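Local coordinates for protein putative cytochrome P450 YjiB (Bacillus subtilis subsp. subtilis, PDB 4RM4) that binds heme and probably acts as a cytochrome P450 monooxygenase, inserting oxygen into organic substrates, at residues N79-I82 with N83-P86; K91-S94 with V95-K98; E222-S225 with G226-I230; I230-C233 with T234-V238. One frame throughout, in Å; residues are numbered along the deposited sequence.

Contact 1: residues N79-I82 with N83-P86; sequences NSII and NMDP. With HEM (protoporphyrin IX containing Fe), chain B.
Ile81 and Met84 meet across one tight backbone turn. Met84 N donates to Ile81 O at 3.1 Å, reaching it from above the carbonyl plane, 69° out of it. One residue earlier, Asn83 N makes a weak bond of 3.3 Å to Ser80 O. Both bonds span three residues, as in a 3-10 turn. The side chain of Met84, extended beyond CG, runs past the turn and crosses that of Ile81. Its first torsion sets CG beside the backbone N (chi1 -75°), and CG then lies 3.4 Å from Ser80 O. SD packs 4.1 Å from Ile81 CG2. The CG1-CD1 arms of both isoleucines reach the heme. Ile81 CD1 is 3.6 Å from propionate oxygen HEM O1D, and Ile82 CD1 is 3.9 Å from HEM CBA. The backbone comes closer still, with Ile82 CA 3.2 Å from HEM O2D. His89 and Ile92 of helix 88-96 cover Ile81 and Met84. The other side faces solvent. Asn79 is exposed there, and its side chain crosses that of Asn83 with the amide planes 64° apart. Met70 also touches Asn83. The turn belongs to the B-C loop of the cytochrome P450 fold, which here walls the heme pocket beside the propionates.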
loop_
_atom_site.group_PDB
_atom_site.type_symbol
_atom_site.label_atom_id
_atom_site.label_comp_id
_atom_site.label_asym_id
_atom_site.label_seq_id
_atom_site.Cartn_x
_atom_site.Cartn_y
_atom_site.Cartn_z
ATOM N N ASN A 79 -11.846 8.035 9.177
ATOM C CA ASN A 79 -10.868 7.147 8.554
ATOM C C ASN A 79 -11.501 6.129 7.609
ATOM O O ASN A 79 -10.807 5.293 7.024
ATOM C CB ASN A 79 -10.068 6.413 9.634
ATOM C CG ASN A 79 -9.070 7.312 10.330
ATOM O OD1 ASN A 79 -7.856 7.136 10.197
ATOM N ND2 ASN A 79 -9.575 8.295 11.065
ATOM N N SER A 80 -12.822 6.200 7.482
ATOM C CA SER A 80 -13.566 5.300 6.612
ATOM C C SER A 80 -13.404 3.841 7.057
ATOM O O SER A 80 -13.185 3.578 8.233
ATOM C CB SER A 80 -13.147 5.505 5.149
ATOM O OG SER A 80 -14.054 4.869 4.273
ATOM N N ILE A 81 -13.509 2.909 6.117
ATOM C CA ILE A 81 -13.719 1.496 6.439
ATOM C C ILE A 81 -12.541 0.786 7.121
ATOM O O ILE A 81 -12.739 -0.202 7.831
ATOM C CB ILE A 81 -14.148 0.664 5.194
ATOM C CG1 ILE A 81 -13.168 0.843 4.029
ATOM C CG2 ILE A 81 -15.569 1.029 4.770
ATOM C CD1 ILE A 81 -13.486 -0.071 2.848
ATOM N N ILE A 82 -11.329 1.278 6.902
ATOM C CA ILE A 82 -10.146 0.593 7.417
ATOM C C ILE A 82 -10.124 0.620 8.941
ATOM O O ILE A 82 -9.460 -0.195 9.565
ATOM C CB ILE A 82 -8.837 1.174 6.842
ATOM C CG1 ILE A 82 -7.687 0.178 7.029
ATOM C CG2 ILE A 82 -8.539 2.531 7.451
ATOM C CD1 ILE A 82 -6.531 0.442 6.096
ATOM N N ASN A 83 -10.865 1.554 9.530
ATOM C CA ASN A 83 -10.939 1.652 10.993
ATOM C C ASN A 83 -12.358 1.445 11.521
ATOM O O ASN A 83 -12.752 2.017 12.538
ATOM C CB ASN A 83 -10.352 2.980 11.485
ATOM C CG ASN A 83 -8.848 3.086 11.227
ATOM O OD1 ASN A 83 -8.079 2.180 11.559
ATOM N ND2 ASN A 83 -8.433 4.180 10.610
ATOM N N MET A 84 -13.127 0.642 10.806
ATOM C CA MET A 84 -14.487 0.320 11.213
ATOM C C MET A 84 -14.564 -1.165 11.511
ATOM O O MET A 84 -13.846 -1.954 10.911
ATOM C CB MET A 84 -15.463 0.610 10.082
ATOM C CG MET A 84 -15.771 2.057 9.844
ATOM S SD MET A 84 -16.964 2.157 8.497
ATOM C CE MET A 84 -17.232 3.925 8.492
ATOM N N ASP A 85 -15.459 -1.542 12.421
ATOM C CA ASP A 85 -15.733 -2.937 12.680
ATOM C C ASP A 85 -17.079 -3.255 12.054
ATOM O O ASP A 85 -17.793 -2.354 11.635
ATOM C CB ASP A 85 -15.803 -3.199 14.194
ATOM C CG ASP A 85 -14.439 -3.193 14.863
ATOM O OD1 ASP A 85 -14.378 -2.951 16.088
ATOM O OD2 ASP A 85 -13.430 -3.436 14.178
ATOM N N PRO A 86 -17.417 -4.535 11.949
ATOM C CA PRO A 86 -18.813 -4.855 11.639
ATOM C C PRO A 86 -19.673 -4.320 12.777
ATOM O O PRO A 86 -19.171 -4.206 13.894
ATOM C CB PRO A 86 -18.825 -6.385 11.650
ATOM C CG PRO A 86 -17.390 -6.778 11.378
ATOM C CD PRO A 86 -16.568 -5.736 12.038
HETATM C CHA HEM B . -6.496 -2.208 3.217
HETATM C CHB HEM B . -1.921 -2.986 1.854
HETATM C CHC HEM B . -2.702 -0.477 -2.252
HETATM C CHD HEM B . -7.117 0.730 -0.660
HETATM C C1A HEM B . -5.199 -2.678 3.194
HETATM C C2A HEM B . -4.596 -3.591 4.144
HETATM C C3A HEM B . -3.332 -3.807 3.768
HETATM C C4A HEM B . -3.093 -3.053 2.561
HETATM C CMA HEM B . -2.292 -4.710 4.488
HETATM C CAA HEM B . -5.288 -4.224 5.376
HETATM C CBA HEM B . -5.334 -3.240 6.530
HETATM C CGA HEM B . -5.733 -3.916 7.822
HETATM O O1A HEM B . -5.723 -3.204 8.859
HETATM O O2A HEM B . -6.049 -5.134 7.818
HETATM C C1B HEM B . -1.770 -2.403 0.620
HETATM C C2B HEM B . -0.607 -2.552 -0.235
HETATM C C3B HEM B . -0.820 -1.843 -1.352
HETATM C C4B HEM B . -2.131 -1.243 -1.268
HETATM C CMB HEM B . 0.643 -3.380 0.134
HETATM C CAB HEM B . 0.075 -1.676 -2.601
HETATM C CBB HEM B . 1.045 -2.553 -2.864
HETATM C C1C HEM B . -3.971 0.037 -2.192
HETATM C C2C HEM B . -4.639 0.793 -3.234
HETATM C C3C HEM B . -5.856 1.116 -2.779
HETATM C C4C HEM B . -5.997 0.582 -1.453
HETATM C CMC HEM B . -3.998 1.114 -4.600
HETATM C CAC HEM B . -6.993 1.924 -3.452
HETATM C CBC HEM B . -6.840 2.663 -4.555
HETATM C C1D HEM B . -7.350 0.081 0.532
HETATM C C2D HEM B . -8.546 0.241 1.309
HETATM C C3D HEM B . -8.366 -0.676 2.525
HETATM C C4D HEM B . -7.069 -1.301 2.351
HETATM C CMD HEM B . -9.748 1.141 0.966
HETATM C CAD HEM B . -9.375 -0.890 3.679
HETATM C CBD HEM B . -10.259 -2.085 3.311
HETATM C CGD HEM B . -11.194 -2.407 4.453
HETATM O O1D HEM B . -12.189 -3.144 4.212
HETATM O O2D HEM B . -10.942 -1.902 5.578
HETATM N NA HEM B . -4.242 -2.367 2.246
HETATM N NB HEM B . -2.670 -1.588 -0.049
HETATM N NC HEM B . -4.825 -0.073 -1.111
HETATM N ND HEM B . -6.519 -0.828 1.162
HETATM FE FE HEM B . -4.620 -1.347 0.503
HETATM O O HOH W 1 -3.537 0.399 1.817
#

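Contact 2: residues K91-S94 with V95-K98; sequences KIRS and VVNK. With HEM (protoporphyrin IX containing Fe), chain B.
Arg93 and Asn97 lie one helical turn apart, and their side chains cross at about a right angle. The Asn97 amide sits at the edge of the Arg93 guanidinium, with the two planes 80° apart. The same guanidinium serves the heme. Arg93 NH1 donates to the propionate oxygen HEM O1D at 2.9 Å with an N-H...O angle of 148°, and the oxygen lies at the edge, near the guanidinium plane. NH1 also bonds to Phe348 O. The chain reaches the heme by leaving the helix with CG anti to the backbone N and then bending at chi2 (61°). A leucine here has no guanidinium, so the propionate would probably lose a positive partner and Phe348 O a donor. With His89, which also bonds the heme, Arg93 fits the histidine and arginine pair on the C helix of many P450s. The helix backbone places this arginine. Asn97 N donates to Arg93 O at 3.1 Å, and Val96 N to Ile92 O at 3.0 Å. Along the same helix, Ile92 CG2 packs 4.2 Å from Val96 CG1. Val96 also touches Phe232 of helix 226-257. Ser94 OG donates back to Lys91 O at 3.2 Å, from above the carbonyl plane. Lys98 NZ folds back to Val95 O at 2.6 Å. Lys91 NZ turns to another partner, the carboxylate of Glu228, in a salt bridge.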
loop_
_atom_site.group_PDB
_atom_site.type_symbol
_atom_site.label_atom_id
_atom_site.label_comp_id
_atom_site.label_asym_id
_atom_site.label_seq_id
_atom_site.Cartn_x
_atom_site.Cartn_y
_atom_site.Cartn_z
ATOM N N LYS A 91 -21.466 -3.106 5.754
ATOM C CA LYS A 91 -22.352 -2.351 4.876
ATOM C C LYS A 91 -21.598 -1.532 3.829
ATOM O O LYS A 91 -21.918 -1.584 2.640
ATOM C CB LYS A 91 -23.259 -1.432 5.697
ATOM C CG LYS A 91 -24.235 -0.642 4.860
ATOM C CD LYS A 91 -25.133 0.231 5.731
ATOM C CE LYS A 91 -24.315 1.225 6.544
ATOM N NZ LYS A 91 -23.765 2.335 5.710
ATOM N N ILE A 92 -20.598 -0.775 4.271
ATOM C CA ILE A 92 -19.844 0.052 3.346
ATOM C C ILE A 92 -18.961 -0.797 2.420
ATOM O O ILE A 92 -18.962 -0.585 1.208
ATOM C CB ILE A 92 -19.045 1.154 4.078
ATOM C CG1 ILE A 92 -20.017 2.053 4.858
ATOM C CG2 ILE A 92 -18.251 1.983 3.088
ATOM C CD1 ILE A 92 -19.356 3.004 5.829
ATOM N N ARG A 93 -18.239 -1.768 2.974
ATOM C CA ARG A 93 -17.360 -2.607 2.150
ATOM C C ARG A 93 -18.143 -3.234 1.001
ATOM O O ARG A 93 -17.692 -3.229 -0.130
ATOM C CB ARG A 93 -16.671 -3.701 2.986
ATOM C CG ARG A 93 -15.735 -4.643 2.203
ATOM C CD ARG A 93 -14.565 -3.897 1.527
ATOM N NE ARG A 93 -13.818 -4.764 0.618
ATOM C CZ ARG A 93 -12.585 -5.213 0.843
ATOM N NH1 ARG A 93 -11.925 -4.841 1.933
ATOM N NH2 ARG A 93 -11.990 -6.009 -0.040
ATOM N N SER A 94 -19.330 -3.760 1.276
ATOM C CA SER A 94 -20.063 -4.442 0.211
ATOM C C SER A 94 -20.457 -3.492 -0.922
ATOM O O SER A 94 -20.505 -3.887 -2.085
ATOM C CB SER A 94 -21.290 -5.163 0.762
ATOM O OG SER A 94 -22.356 -4.251 0.920
ATOM N N VAL A 95 -20.739 -2.241 -0.586
ATOM C CA VAL A 95 -21.058 -1.241 -1.596
ATOM C C VAL A 95 -19.830 -0.866 -2.441
ATOM O O VAL A 95 -19.934 -0.744 -3.665
ATOM C CB VAL A 95 -21.670 0.028 -0.962
ATOM C CG1 VAL A 95 -22.064 1.010 -2.041
ATOM C CG2 VAL A 95 -22.884 -0.337 -0.103
ATOM N N VAL A 96 -18.660 -0.711 -1.807
ATOM C CA VAL A 96 -17.494 -0.225 -2.545
ATOM C C VAL A 96 -16.754 -1.318 -3.335
ATOM O O VAL A 96 -15.935 -1.005 -4.196
ATOM C CB VAL A 96 -16.511 0.595 -1.650
ATOM C CG1 VAL A 96 -17.237 1.769 -0.998
ATOM C CG2 VAL A 96 -15.879 -0.276 -0.563
ATOM N N ASN A 97 -17.040 -2.585 -3.047
ATOM C CA ASN A 97 -16.475 -3.673 -3.854
ATOM C C ASN A 97 -16.744 -3.468 -5.336
ATOM O O ASN A 97 -15.937 -3.862 -6.183
ATOM C CB ASN A 97 -17.017 -5.040 -3.428
ATOM C CG ASN A 97 -16.390 -5.534 -2.129
ATOM O OD1 ASN A 97 -16.960 -6.363 -1.410
ATOM N ND2 ASN A 97 -15.231 -5.003 -1.813
ATOM N N LYS A 98 -17.900 -2.878 -5.634
ATOM C CA LYS A 98 -18.323 -2.659 -7.015
ATOM C C LYS A 98 -17.371 -1.774 -7.809
ATOM O O LYS A 98 -17.422 -1.756 -9.038
ATOM C CB LYS A 98 -19.716 -2.018 -7.054
ATOM C CG LYS A 98 -20.722 -2.647 -6.116
ATOM C CD LYS A 98 -22.115 -2.123 -6.424
ATOM C CE LYS A 98 -22.096 -0.619 -6.608
ATOM N NZ LYS A 98 -21.766 0.070 -5.342
HETATM C CHA HEM B . -6.496 -2.208 3.217
HETATM C CHB HEM B . -1.921 -2.986 1.854
HETATM C CHC HEM B . -2.702 -0.477 -2.252
HETATM C CHD HEM B . -7.117 0.730 -0.660
HETATM C C1A HEM B . -5.199 -2.678 3.194
HETATM C C2A HEM B . -4.596 -3.591 4.144
HETATM C C3A HEM B . -3.332 -3.807 3.768
HETATM C C4A HEM B . -3.093 -3.053 2.561
HETATM C CMA HEM B . -2.292 -4.710 4.488
HETATM C CAA HEM B . -5.288 -4.224 5.376
HETATM C CBA HEM B . -5.334 -3.240 6.530
HETATM C CGA HEM B . -5.733 -3.916 7.822
HETATM O O1A HEM B . -5.723 -3.204 8.859
HETATM O O2A HEM B . -6.049 -5.134 7.818
HETATM C C1B HEM B . -1.770 -2.403 0.620
HETATM C C2B HEM B . -0.607 -2.552 -0.235
HETATM C C3B HEM B . -0.820 -1.843 -1.352
HETATM C C4B HEM B . -2.131 -1.243 -1.268
HETATM C CMB HEM B . 0.643 -3.380 0.134
HETATM C CAB HEM B . 0.075 -1.676 -2.601
HETATM C CBB HEM B . 1.045 -2.553 -2.864
HETATM C C1C HEM B . -3.971 0.037 -2.192
HETATM C C2C HEM B . -4.639 0.793 -3.234
HETATM C C3C HEM B . -5.856 1.116 -2.779
HETATM C C4C HEM B . -5.997 0.582 -1.453
HETATM C CMC HEM B . -3.998 1.114 -4.600
HETATM C CAC HEM B . -6.993 1.924 -3.452
HETATM C CBC HEM B . -6.840 2.663 -4.555
HETATM C C1D HEM B . -7.350 0.081 0.532
HETATM C C2D HEM B . -8.546 0.241 1.309
HETATM C C3D HEM B . -8.366 -0.676 2.525
HETATM C C4D HEM B . -7.069 -1.301 2.351
HETATM C CMD HEM B . -9.748 1.141 0.966
HETATM C CAD HEM B . -9.375 -0.890 3.679
HETATM C CBD HEM B . -10.259 -2.085 3.311
HETATM C CGD HEM B . -11.194 -2.407 4.453
HETATM O O1D HEM B . -12.189 -3.144 4.212
HETATM O O2D HEM B . -10.942 -1.902 5.578
HETATM N NA HEM B . -4.242 -2.367 2.246
HETATM N NB HEM B . -2.670 -1.588 -0.049
HETATM N NC HEM B . -4.825 -0.073 -1.111
HETATM N ND HEM B . -6.519 -0.828 1.162
HETATM FE FE HEM B . -4.620 -1.347 0.503
HETATM O O HOH W 1 -3.537 0.399 1.817
#

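Contact 3: residues E222-S225 with G226-I230; sequences EKLS and GEELI
One half of a capping box starts helix 226-257, the long central helix of the P450 fold. Ser225 is the N-cap, and Glu228 three residues on turns its carboxylate back to it. Ser225 N donates to Glu228 OE1 at 3.1 Å in a nearly straight bond (176°), met nearly end-on to the C-O bond of the acid. Ser225 OG gives OE1 a second bond at 3.0 Å, from above the carboxylate plane. OG can do this because it stands between the backbone N and the carbonyl carbon (chi1 58°). Water 2 adds a third donor to OE1 at 2.7 Å. The reciprocal bond of a full box, between Ser225 OG and Glu228 N, is not made; Glu228 N bonds to Ser225 O, at 3.0 Å. That carbonyl oxygen also takes Leu229 N at 2.8 Å, in the carbonyl plane. Leu224 CD2 packs 3.9 Å from Glu228 OE1. Negative charge at a helix start would be eased by the helix dipole, and here Lys91 also forms a salt bridge to OE2. A leucine in place of Glu228 has no carboxylate, so Ser225 N and OG would probably lose their acceptor and Lys91 its counter-charge. The cap lies near the surface, at the junction of several helices. Leu224 rests on Val95 and Val96 of helix 88-96. Leu229 touches Ile199 of helix 177-204 and packs on Leu214 and Val215 of helix 210-215.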
loop_
_atom_site.group_PDB
_atom_site.type_symbol
_atom_site.label_atom_id
_atom_site.label_comp_id
_atom_site.label_asym_id
_atom_site.label_seq_id
_atom_site.Cartn_x
_atom_site.Cartn_y
_atom_site.Cartn_z
ATOM N N GLU A 222 -27.408 -0.427 -2.554
ATOM C CA GLU A 222 -26.039 0.084 -2.531
ATOM C C GLU A 222 -25.843 1.587 -2.708
ATOM O O GLU A 222 -25.373 2.044 -3.755
ATOM C CB GLU A 222 -25.193 -0.625 -3.590
ATOM C CG GLU A 222 -24.940 -2.098 -3.287
ATOM C CD GLU A 222 -24.645 -2.909 -4.530
ATOM O OE1 GLU A 222 -25.356 -2.732 -5.548
ATOM O OE2 GLU A 222 -23.693 -3.716 -4.491
ATOM N N LYS A 223 -26.303 2.356 -1.730
ATOM C CA LYS A 223 -26.289 3.811 -1.871
ATOM C C LYS A 223 -25.739 4.624 -0.718
ATOM O O LYS A 223 -26.441 5.053 0.148
ATOM C CB LYS A 223 -27.640 4.327 -2.270
ATOM C CG LYS A 223 -27.889 4.173 -3.778
ATOM C CD LYS A 223 -29.375 3.983 -4.117
ATOM C CE LYS A 223 -30.266 5.040 -3.437
ATOM N NZ LYS A 223 -31.729 4.757 -3.488
ATOM N N LEU A 224 -24.463 4.883 -0.809
ATOM C CA LEU A 224 -23.722 5.635 0.199
ATOM C C LEU A 224 -24.118 7.107 0.220
ATOM O O LEU A 224 -24.524 7.669 -0.795
ATOM C CB LEU A 224 -22.215 5.521 -0.044
ATOM C CG LEU A 224 -21.559 4.151 0.136
ATOM C CD1 LEU A 224 -20.044 4.255 -0.061
ATOM C CD2 LEU A 224 -21.888 3.584 1.504
ATOM N N SER A 225 -24.003 7.730 1.383
ATOM C CA SER A 225 -24.180 9.170 1.470
ATOM C C SER A 225 -22.822 9.831 1.280
ATOM O O SER A 225 -21.788 9.159 1.297
ATOM C CB SER A 225 -24.773 9.557 2.823
ATOM O OG SER A 225 -23.944 9.123 3.888
ATOM N N GLY A 226 -22.825 11.147 1.103
ATOM C CA GLY A 226 -21.589 11.881 0.907
ATOM C C GLY A 226 -20.703 11.798 2.128
ATOM O O GLY A 226 -19.481 11.802 2.014
ATOM N N GLU A 227 -21.328 11.717 3.300
ATOM C CA GLU A 227 -20.597 11.604 4.560
ATOM C C GLU A 227 -19.815 10.297 4.663
ATOM O O GLU A 227 -18.885 10.187 5.454
ATOM C CB GLU A 227 -21.539 11.756 5.757
ATOM C CG GLU A 227 -22.042 13.189 5.973
ATOM C CD GLU A 227 -22.744 13.373 7.312
ATOM O OE1 GLU A 227 -22.986 12.362 8.004
ATOM O OE2 GLU A 227 -23.041 14.530 7.680
ATOM N N GLU A 228 -20.196 9.312 3.861
ATOM C CA GLU A 228 -19.456 8.055 3.789
ATOM C C GLU A 228 -18.571 8.026 2.543
ATOM O O GLU A 228 -17.454 7.511 2.571
ATOM C CB GLU A 228 -20.417 6.863 3.804
ATOM C CG GLU A 228 -21.225 6.735 5.085
ATOM C CD GLU A 228 -22.484 5.901 4.899
ATOM O OE1 GLU A 228 -23.288 6.215 3.988
ATOM O OE2 GLU A 228 -22.677 4.933 5.662
ATOM N N LEU A 229 -19.059 8.614 1.454
ATOM C CA LEU A 229 -18.323 8.564 0.197
ATOM C C LEU A 229 -17.072 9.413 0.240
ATOM O O LEU A 229 -16.014 8.987 -0.227
ATOM C CB LEU A 229 -19.203 8.945 -1.003
ATOM C CG LEU A 229 -18.572 8.801 -2.398
ATOM C CD1 LEU A 229 -18.002 7.381 -2.646
ATOM C CD2 LEU A 229 -19.566 9.169 -3.499
ATOM N N ILE A 230 -17.178 10.614 0.807
ATOM C CA ILE A 230 -16.024 11.502 0.869
ATOM C C ILE A 230 -14.850 10.930 1.665
ATOM O O ILE A 230 -13.724 10.906 1.159
ATOM C CB ILE A 230 -16.407 12.912 1.359
ATOM C CG1 ILE A 230 -17.240 13.608 0.281
ATOM C CG2 ILE A 230 -15.148 13.712 1.648
ATOM C CD1 ILE A 230 -17.909 14.886 0.743
HETATM O O HOH W 2 -25.873 5.727 3.393
#

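Contact 4: residues I230-C233 with T234-V238; sequences IPFC and TLLLV. With HEM (protoporphyrin IX containing Fe), chain B.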
loop_
_atom_site.group_PDB
_atom_site.type_symbol
_atom_site.label_atom_id
_atom_site.label_comp_id
_atom_site.label_asym_id
_atom_site.label_seq_id
_atom_site.Cartn_x
_atom_site.Cartn_y
_atom_site.Cartn_z
ATOM N N ILE A 230 -17.178 10.614 0.807
ATOM C CA ILE A 230 -16.024 11.502 0.869
ATOM C C ILE A 230 -14.850 10.930 1.665
ATOM O O ILE A 230 -13.724 10.906 1.159
ATOM C CB ILE A 230 -16.407 12.912 1.359
ATOM C CG1 ILE A 230 -17.240 13.608 0.281
ATOM C CG2 ILE A 230 -15.148 13.712 1.648
ATOM C CD1 ILE A 230 -17.909 14.886 0.743
ATOM N N PRO A 231 -15.096 10.469 2.907
ATOM C CA PRO A 231 -14.003 9.829 3.651
ATOM C C PRO A 231 -13.432 8.606 2.911
ATOM O O PRO A 231 -12.236 8.327 3.022
ATOM C CB PRO A 231 -14.679 9.375 4.951
ATOM C CG PRO A 231 -15.841 10.281 5.120
ATOM C CD PRO A 231 -16.313 10.622 3.734
ATOM N N PHE A 232 -14.283 7.871 2.201
ATOM C CA PHE A 232 -13.814 6.736 1.397
ATOM C C PHE A 232 -12.842 7.164 0.265
ATOM O O PHE A 232 -11.805 6.534 0.046
ATOM C CB PHE A 232 -14.991 5.927 0.826
ATOM C CG PHE A 232 -14.559 4.830 -0.098
ATOM C CD1 PHE A 232 -13.973 3.678 0.408
ATOM C CD2 PHE A 232 -14.686 4.965 -1.473
ATOM C CE1 PHE A 232 -13.543 2.669 -0.454
ATOM C CE2 PHE A 232 -14.257 3.951 -2.338
ATOM C CZ PHE A 232 -13.692 2.805 -1.821
ATOM N N CYS A 233 -13.169 8.235 -0.456
ATOM C CA CYS A 233 -12.270 8.722 -1.506
ATOM C C CYS A 233 -10.906 9.147 -0.961
ATOM O O CYS A 233 -9.864 8.805 -1.526
ATOM C CB CYS A 233 -12.924 9.855 -2.302
ATOM S SG CYS A 233 -14.361 9.312 -3.261
ATOM N N THR A 234 -10.917 9.866 0.154
ATOM C CA THR A 234 -9.681 10.269 0.799
ATOM C C THR A 234 -8.846 9.042 1.215
ATOM O O THR A 234 -7.630 9.032 1.038
ATOM C CB THR A 234 -9.949 11.178 1.997
ATOM O OG1 THR A 234 -10.676 12.340 1.557
ATOM C CG2 THR A 234 -8.643 11.615 2.611
ATOM N N LEU A 235 -9.510 8.009 1.737
ATOM C CA LEU A 235 -8.818 6.773 2.129
ATOM C C LEU A 235 -8.081 6.149 0.955
ATOM O O LEU A 235 -6.983 5.612 1.118
ATOM C CB LEU A 235 -9.799 5.759 2.721
ATOM C CG LEU A 235 -9.190 4.427 3.167
ATOM C CD1 LEU A 235 -8.026 4.666 4.140
ATOM C CD2 LEU A 235 -10.266 3.545 3.774
ATOM N N LEU A 236 -8.675 6.209 -0.233
ATOM C CA LEU A 236 -8.031 5.640 -1.403
ATOM C C LEU A 236 -6.650 6.254 -1.653
ATOM O O LEU A 236 -5.729 5.559 -2.049
ATOM C CB LEU A 236 -8.907 5.784 -2.648
ATOM C CG LEU A 236 -10.257 5.068 -2.586
ATOM C CD1 LEU A 236 -10.920 5.148 -3.965
ATOM C CD2 LEU A 236 -10.123 3.612 -2.118
ATOM N N LEU A 237 -6.523 7.564 -1.447
ATOM C CA LEU A 237 -5.229 8.226 -1.542
ATOM C C LEU A 237 -4.315 7.781 -0.417
ATOM O O LEU A 237 -3.161 7.415 -0.649
ATOM C CB LEU A 237 -5.392 9.748 -1.447
ATOM C CG LEU A 237 -6.546 10.334 -2.253
ATOM C CD1 LEU A 237 -6.473 11.868 -2.201
ATOM C CD2 LEU A 237 -6.528 9.837 -3.672
ATOM N N VAL A 238 -4.840 7.813 0.805
ATOM C CA VAL A 238 -4.061 7.506 2.004
ATOM C C VAL A 238 -3.568 6.062 1.984
ATOM O O VAL A 238 -2.397 5.789 2.265
ATOM C CB VAL A 238 -4.879 7.796 3.305
ATOM C CG1 VAL A 238 -4.141 7.334 4.565
ATOM C CG2 VAL A 238 -5.187 9.312 3.415
HETATM C CHA HEM B . -6.496 -2.208 3.217
HETATM C CHB HEM B . -1.921 -2.986 1.854
HETATM C CHC HEM B . -2.702 -0.477 -2.252
HETATM C CHD HEM B . -7.117 0.730 -0.660
HETATM C C1A HEM B . -5.199 -2.678 3.194
HETATM C C2A HEM B . -4.596 -3.591 4.144
HETATM C C3A HEM B . -3.332 -3.807 3.768
HETATM C C4A HEM B . -3.093 -3.053 2.561
HETATM C CMA HEM B . -2.292 -4.710 4.488
HETATM C CAA HEM B . -5.288 -4.224 5.376
HETATM C CBA HEM B . -5.334 -3.240 6.530
HETATM C CGA HEM B . -5.733 -3.916 7.822
HETATM O O1A HEM B . -5.723 -3.204 8.859
HETATM O O2A HEM B . -6.049 -5.134 7.818
HETATM C C1B HEM B . -1.770 -2.403 0.620
HETATM C C2B HEM B . -0.607 -2.552 -0.235
HETATM C C3B HEM B . -0.820 -1.843 -1.352
HETATM C C4B HEM B . -2.131 -1.243 -1.268
HETATM C CMB HEM B . 0.643 -3.380 0.134
HETATM C CAB HEM B . 0.075 -1.676 -2.601
HETATM C CBB HEM B . 1.045 -2.553 -2.864
HETATM C C1C HEM B . -3.971 0.037 -2.192
HETATM C C2C HEM B . -4.639 0.793 -3.234
HETATM C C3C HEM B . -5.856 1.116 -2.779
HETATM C C4C HEM B . -5.997 0.582 -1.453
HETATM C CMC HEM B . -3.998 1.114 -4.600
HETATM C CAC HEM B . -6.993 1.924 -3.452
HETATM C CBC HEM B . -6.840 2.663 -4.555
HETATM C C1D HEM B . -7.350 0.081 0.532
HETATM C C2D HEM B . -8.546 0.241 1.309
HETATM C C3D HEM B . -8.366 -0.676 2.525
HETATM C C4D HEM B . -7.069 -1.301 2.351
HETATM C CMD HEM B . -9.748 1.141 0.966
HETATM C CAD HEM B . -9.375 -0.890 3.679
HETATM C CBD HEM B . -10.259 -2.085 3.311
HETATM C CGD HEM B . -11.194 -2.407 4.453
HETATM O O1D HEM B . -12.189 -3.144 4.212
HETATM O O2D HEM B . -10.942 -1.902 5.578
HETATM N NA HEM B . -4.242 -2.367 2.246
HETATM N NB HEM B . -2.670 -1.588 -0.049
HETATM N NC HEM B . -4.825 -0.073 -1.111
HETATM N ND HEM B . -6.519 -0.828 1.162
HETATM FE FE HEM B . -4.620 -1.347 0.503
HETATM O O HOH W 1 -3.537 0.399 1.817
#
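Phe232 and Leu236, one helical turn apart, make the main apolar pair. Leu236 CG lies over one face of the Phe232 ring, 4.1 Å above its plane and offset toward the rim. Its methyl CD2 comes within 3.7 Å of Phe232 CZ. With CG anti to the backbone N (chi1 175°), the ring comes beside the Leu236 side chain. The apolar contacts continue onto the cofactor. Leu235 CD2 is 3.7 Å from the methyl HEM CMD, and Leu236 CD2 is 3.8 Å from the vinyl carbon HEM CAC. These residues lie on the long central helix of the P450 fold, here passing the heme edge, and Leu235 and Leu236 line the heme pocket. The polar contacts are mainly those of the helix backbone. Thr234 N donates to Ile230 O at 3.2 Å in a nearly straight bond (171°). Leu235 N bonds to Pro231 O at 3.0 Å, and Leu236 N to Phe232 O at 3.2 Å. Pro231 has no N-H to give to the turn before, and the helix is kinked there. Outer packing is with other helices. Cys233 and Thr234 touch Phe195 of helix 177-204, while Leu237 packs on Phe158, Ser162 and Leu165 of helix 155-165.

Contact 4 is buried, contacts 1 and 2 are partly buried, and contact 3 lies at the surface. Contacts 3 and 4 share helix 226-257 and Ile230, yet the first is a polar cap and the second mainly apolar. Contacts 1, 2 and 4 all touch the heme: contact 4 by hydrocarbon, contact 1 by isoleucine arms and backbone beside the propionates, contact 2 by charge. Contacts 1 and 2 pack through Ile81 CG2 and Ile92 CG2, 3.3 Å apart. Contact 1 meets contact 4 where Ser80 lies on Phe232 and Leu235. Toward the surface the joins turn polar, and a salt bridge ties contact 2 to contact 3.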